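Local atomic coordinates of glycosyl hydrolase (Rhizobium leguminosarum bv. trifolii, PDB entry 5NDX), a protein that probably hydrolyses O-glycosidic bonds as a family 39 glycoside hydrolase, the bacterial counterpart of human alpha-L-iduronidase. Residues F326-S331 / F358-K363; P475-E480 / L544-R549. The protein carries 2 engineered substitutions. All blocks are in the same frame, centred on the assembly; numbering follows the deposited sequence.

Contact 1 of 2, residues F326-S331 / F358-K363; sequences FAYFGS and FDIIKK
A two-stranded antiparallel sheet pairs Phe326 to Phe329 with Asp359 to Lys362 inside the family 39 region. Two hydrogen-bonded pairs carry it. Ala327 N gives a 2.8 Å bond to Ile361 O, and Ala327 O accepts Ile361 N in return; Phe329 and Asp359 exchange the same two bonds. Phe326, Tyr328, Ile360 and Lys362 share one face of the sheet. There Ile360 holds CG1 between its backbone N and carbonyl carbon (chi1 51°), which carries CD1 over one face of the Phe326 ring, 4.1 Å from its centroid, in a CH-pi contact. Lys362 runs alongside that ring, its CG 3.6 Å from Phe326 CE2. With an alanine here in place of Phe326, Ile360 CD1 is likely to lose the ring face under it, and the aliphatic part of Lys362 its neighbour. Farther along, the Tyr328 side chain crosses that of Phe358 at about a right angle, CE1 lying 3.4 Å from Phe358 CB. On the other face Ile361 CG1 reaches Phe329 CE1 at 4.0 Å, while Asp359 O sits at the edge of the Phe329 ring. Lys363 folds its CD against the Phe326-Ala327 peptide, and its NZ bonds to Thr324. The Phe326 face packs on helix 36-45 through Met41, and Lys362 forms salt bridges to Glu370 of helix 364-372 and to Glu491. On the opposite face, toward helix 480-489, Ile361 lies against Phe483 and Asp359 OD1 forms a salt bridge to Arg487.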
# COMPACT_ATOMS: atom_id res chain seq x y z
N PHE A 326 -1.92 9.07 5.67
CA PHE A 326 -1.49 9.89 6.81
C PHE A 326 -2.48 11.02 7.02
O PHE A 326 -3.07 11.48 6.06
CB PHE A 326 -0.11 10.53 6.59
CG PHE A 326 1.00 9.53 6.36
CD1 PHE A 326 1.25 9.08 5.09
CD2 PHE A 326 1.76 9.07 7.41
CE1 PHE A 326 2.25 8.17 4.86
CE2 PHE A 326 2.75 8.11 7.19
CZ PHE A 326 3.00 7.67 5.91
N ALA A 327 -2.61 11.45 8.27
CA ALA A 327 -3.23 12.72 8.61
C ALA A 327 -2.14 13.81 8.66
O ALA A 327 -1.19 13.74 9.43
CB ALA A 327 -3.94 12.59 9.94
N TYR A 328 -2.27 14.78 7.78
CA TYR A 328 -1.34 15.89 7.62
C TYR A 328 -1.79 17.00 8.59
O TYR A 328 -2.95 17.39 8.60
CB TYR A 328 -1.38 16.38 6.15
CG TYR A 328 -0.68 17.69 5.93
CD1 TYR A 328 0.71 17.75 5.77
CD2 TYR A 328 -1.41 18.88 5.91
CE1 TYR A 328 1.37 18.97 5.61
CE2 TYR A 328 -0.76 20.11 5.74
CZ TYR A 328 0.61 20.16 5.60
OH TYR A 328 1.23 21.41 5.48
N PHE A 329 -0.87 17.46 9.42
CA PHE A 329 -1.04 18.63 10.25
C PHE A 329 -0.06 19.68 9.75
O PHE A 329 1.15 19.43 9.67
CB PHE A 329 -0.64 18.33 11.68
CG PHE A 329 -1.60 17.46 12.41
CD1 PHE A 329 -1.53 16.07 12.28
CD2 PHE A 329 -2.55 18.03 13.20
CE1 PHE A 329 -2.42 15.27 12.97
CE2 PHE A 329 -3.44 17.24 13.89
CZ PHE A 329 -3.36 15.85 13.78
N GLY A 330 -0.57 20.84 9.41
CA GLY A 330 0.23 21.98 8.90
C GLY A 330 -0.68 22.91 8.09
O GLY A 330 -1.88 22.68 8.01
N SER A 331 -0.08 23.91 7.45
CA SER A 331 -0.82 25.02 6.83
C SER A 331 -1.12 24.80 5.37
O SER A 331 -2.01 25.45 4.86
CB SER A 331 -0.04 26.33 6.98
OG SER A 331 1.26 26.17 6.42
N PHE A 358 5.43 20.69 9.25
CA PHE A 358 4.31 19.75 9.24
C PHE A 358 4.64 18.55 10.07
O PHE A 358 5.81 18.25 10.30
CB PHE A 358 3.93 19.28 7.81
CG PHE A 358 4.97 18.39 7.17
CD1 PHE A 358 6.12 18.95 6.59
CD2 PHE A 358 4.84 17.01 7.19
CE1 PHE A 358 7.10 18.12 6.05
CE2 PHE A 358 5.81 16.20 6.66
CZ PHE A 358 6.94 16.76 6.08
N ASP A 359 3.57 17.87 10.48
CA ASP A 359 3.63 16.56 11.07
C ASP A 359 2.61 15.70 10.35
O ASP A 359 1.48 16.15 10.04
CB ASP A 359 3.36 16.64 12.56
CG ASP A 359 4.57 17.11 13.36
OD1 ASP A 359 5.47 16.30 13.58
OD2 ASP A 359 4.62 18.30 13.75
N ILE A 360 2.98 14.44 10.15
CA ILE A 360 2.07 13.44 9.63
C ILE A 360 1.97 12.26 10.59
O ILE A 360 2.96 11.81 11.17
CB ILE A 360 2.45 12.92 8.23
CG1 ILE A 360 3.90 12.46 8.15
CG2 ILE A 360 2.13 13.99 7.23
CD1 ILE A 360 4.29 11.94 6.78
N ILE A 361 0.72 11.80 10.76
CA ILE A 361 0.40 10.70 11.59
C ILE A 361 -0.20 9.57 10.73
O ILE A 361 -1.10 9.80 9.93
CB ILE A 361 -0.57 11.14 12.67
CG1 ILE A 361 0.02 12.21 13.58
CG2 ILE A 361 -1.01 9.97 13.51
CD1 ILE A 361 1.23 11.79 14.41
N LYS A 362 0.31 8.36 10.89
CA LYS A 362 -0.22 7.15 10.21
C LYS A 362 -1.63 6.81 10.52
O LYS A 362 -2.05 6.79 11.66
CB LYS A 362 0.60 5.91 10.57
CG LYS A 362 1.89 5.89 9.88
CD LYS A 362 3.01 4.92 10.35
CE LYS A 362 2.63 3.60 10.87
NZ LYS A 362 3.88 2.71 11.02
N LYS A 363 -2.35 6.45 9.48
CA LYS A 363 -3.75 6.08 9.57
C LYS A 363 -3.94 4.60 9.20
O LYS A 363 -3.00 3.96 8.71
CB LYS A 363 -4.54 6.97 8.60
CG LYS A 363 -4.71 8.40 9.10
CD LYS A 363 -5.27 9.32 8.01
CE LYS A 363 -6.69 8.96 7.60
NZ LYS A 363 -7.04 9.77 6.42

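Contact 2 of 2, residues P475-E480 / L544-R549; sequences PPAPTE and LGLGGR. With SO4 (sulfate ion), chain D.
Glu480 and Arg549 cross at a slant, their carboxylate and guanidinium planes turned 47° apart. Arg549 CD lies against the Glu480 carboxylate carbon, CD, at 3.9 Å, and Arg549 NH1 against Glu480 CB at 3.7 Å, while the charged atoms stay apart (Arg549 NH1 to Glu480 OE1 4.8 Å). The two charged ends have other partners: Glu480 OE2 bonds to Ser595, and Arg549 NH2 pairs with Asp359. With CG anti to its backbone N (chi1 176°) and a bend at chi3, Arg549 lays CD beside the Glu480 side chain. Its NH1 donates to a water, 2.8 Å away and at the edge of the guanidinium, which in turn donates to Pro478 O. Leu546 O stands over one guanidinium face, offset toward the rim. Beyond this bridge, Leu546 brings CD1 against Ala477, 3.7 Å from CA, while Pro478 CD touches the same methyl more loosely. A sulfate, probably from the crystallisation liquor, accepts Glu480 N through O2 and O3 at the start of helix 480-489, where Thr479 is the N-cap. The contact thus sets the hairpin turn between strands 536-545 and 549-557, which runs through Gly547 and Gly548 at positive phi, against this helix start; Phe483 touches Pro478, Leu546 and Arg549, and Met594 of strand 590-594 touches Glu480 and Arg549.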
# COMPACT_ATOMS: atom_id res chain seq x y z
N PRO A 475 -7.29 18.63 18.84
CA PRO A 475 -6.54 19.86 18.59
C PRO A 475 -6.00 19.91 17.16
O PRO A 475 -5.38 18.93 16.70
CB PRO A 475 -5.39 19.79 19.59
CG PRO A 475 -5.31 18.38 20.00
CD PRO A 475 -6.70 17.85 19.93
N PRO A 476 -6.27 21.01 16.45
CA PRO A 476 -5.68 21.11 15.13
C PRO A 476 -4.20 21.36 15.15
O PRO A 476 -3.55 21.00 14.20
CB PRO A 476 -6.47 22.23 14.43
CG PRO A 476 -7.34 22.84 15.46
CD PRO A 476 -7.47 21.89 16.61
N ALA A 477 -3.64 21.90 16.24
CA ALA A 477 -2.20 22.00 16.40
C ALA A 477 -1.77 21.34 17.71
O ALA A 477 -1.53 22.01 18.71
CB ALA A 477 -1.78 23.47 16.36
N PRO A 478 -1.62 20.00 17.70
CA PRO A 478 -1.30 19.33 18.96
C PRO A 478 0.02 19.82 19.52
O PRO A 478 0.90 20.26 18.74
CB PRO A 478 -1.17 17.87 18.54
CG PRO A 478 -2.09 17.75 17.35
CD PRO A 478 -1.92 19.04 16.63
N THR A 479 0.18 19.69 20.84
CA THR A 479 1.46 19.99 21.47
C THR A 479 2.45 18.88 21.14
O THR A 479 2.06 17.80 20.63
CB THR A 479 1.35 20.07 23.00
OG1 THR A 479 0.93 18.80 23.52
CG2 THR A 479 0.32 21.20 23.46
N GLU A 480 3.72 19.11 21.42
CA GLU A 480 4.72 18.08 21.26
C GLU A 480 4.32 16.82 22.02
O GLU A 480 4.36 15.73 21.45
CB GLU A 480 6.11 18.54 21.68
CG GLU A 480 7.15 17.44 21.53
CD GLU A 480 8.60 17.88 21.83
OE1 GLU A 480 8.84 19.06 22.16
OE2 GLU A 480 9.51 17.01 21.72
N LEU A 544 11.15 19.90 9.83
CA LEU A 544 10.58 20.75 10.86
C LEU A 544 9.10 20.39 11.04
O LEU A 544 8.32 20.41 10.06
CB LEU A 544 10.73 22.23 10.51
CG LEU A 544 12.19 22.71 10.41
CD1 LEU A 544 12.25 24.17 9.92
CD2 LEU A 544 12.87 22.58 11.76
N GLY A 545 8.74 20.10 12.28
CA GLY A 545 7.36 19.86 12.69
C GLY A 545 6.62 21.15 12.98
O GLY A 545 7.20 22.24 12.92
N LEU A 546 5.34 21.04 13.27
CA LEU A 546 4.49 22.20 13.63
C LEU A 546 5.17 23.06 14.67
O LEU A 546 5.71 22.54 15.62
CB LEU A 546 3.18 21.74 14.26
CG LEU A 546 2.02 21.37 13.35
CD1 LEU A 546 0.72 21.52 14.14
CD2 LEU A 546 1.93 22.23 12.10
N GLY A 547 5.11 24.37 14.47
CA GLY A 547 5.80 25.34 15.35
C GLY A 547 7.30 25.41 15.15
O GLY A 547 8.00 25.96 15.99
N GLY A 548 7.82 24.88 14.03
CA GLY A 548 9.26 24.84 13.78
C GLY A 548 10.08 23.94 14.71
O GLY A 548 11.27 24.16 14.89
N ARG A 549 9.46 22.91 15.28
CA ARG A 549 10.20 21.91 16.09
C ARG A 549 11.16 21.06 15.24
O ARG A 549 10.82 20.63 14.14
CB ARG A 549 9.17 21.00 16.75
CG ARG A 549 9.72 19.83 17.56
CD ARG A 549 8.61 18.90 18.08
NE ARG A 549 7.45 18.84 17.17
CZ ARG A 549 6.27 19.46 17.33
NH1 ARG A 549 5.99 20.20 18.43
NH2 ARG A 549 5.35 19.33 16.37
S SO4 D . 4.65 22.44 22.84
O1 SO4 D . 3.61 23.08 23.69
O2 SO4 D . 4.98 21.12 23.41
O3 SO4 D . 4.18 22.28 21.43
O4 SO4 D . 5.88 23.28 22.85
O HOH W 1 3.37 20.90 17.90

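Contact 1 closes before contact 2 opens along the chain, yet their centres lie about 10 Å apart on the same side of the protein's centre. Asp359 joins them: its OD2 makes a salt bridge to Arg549 NH2 and probably a hydrogen bond to Leu546 N, each 2.9 Å long. Phe329 also packs against Pro476 O, and a backbone bond links Phe358 to Leu544. Both contacts share helix 480-489, where the side chain of Phe483 serves the two of them. Strands 326-330 and 358-362, a buried pair, are thereby tied to the more exposed hairpin of strands 536-545 and 549-557, away from the ligand pocket.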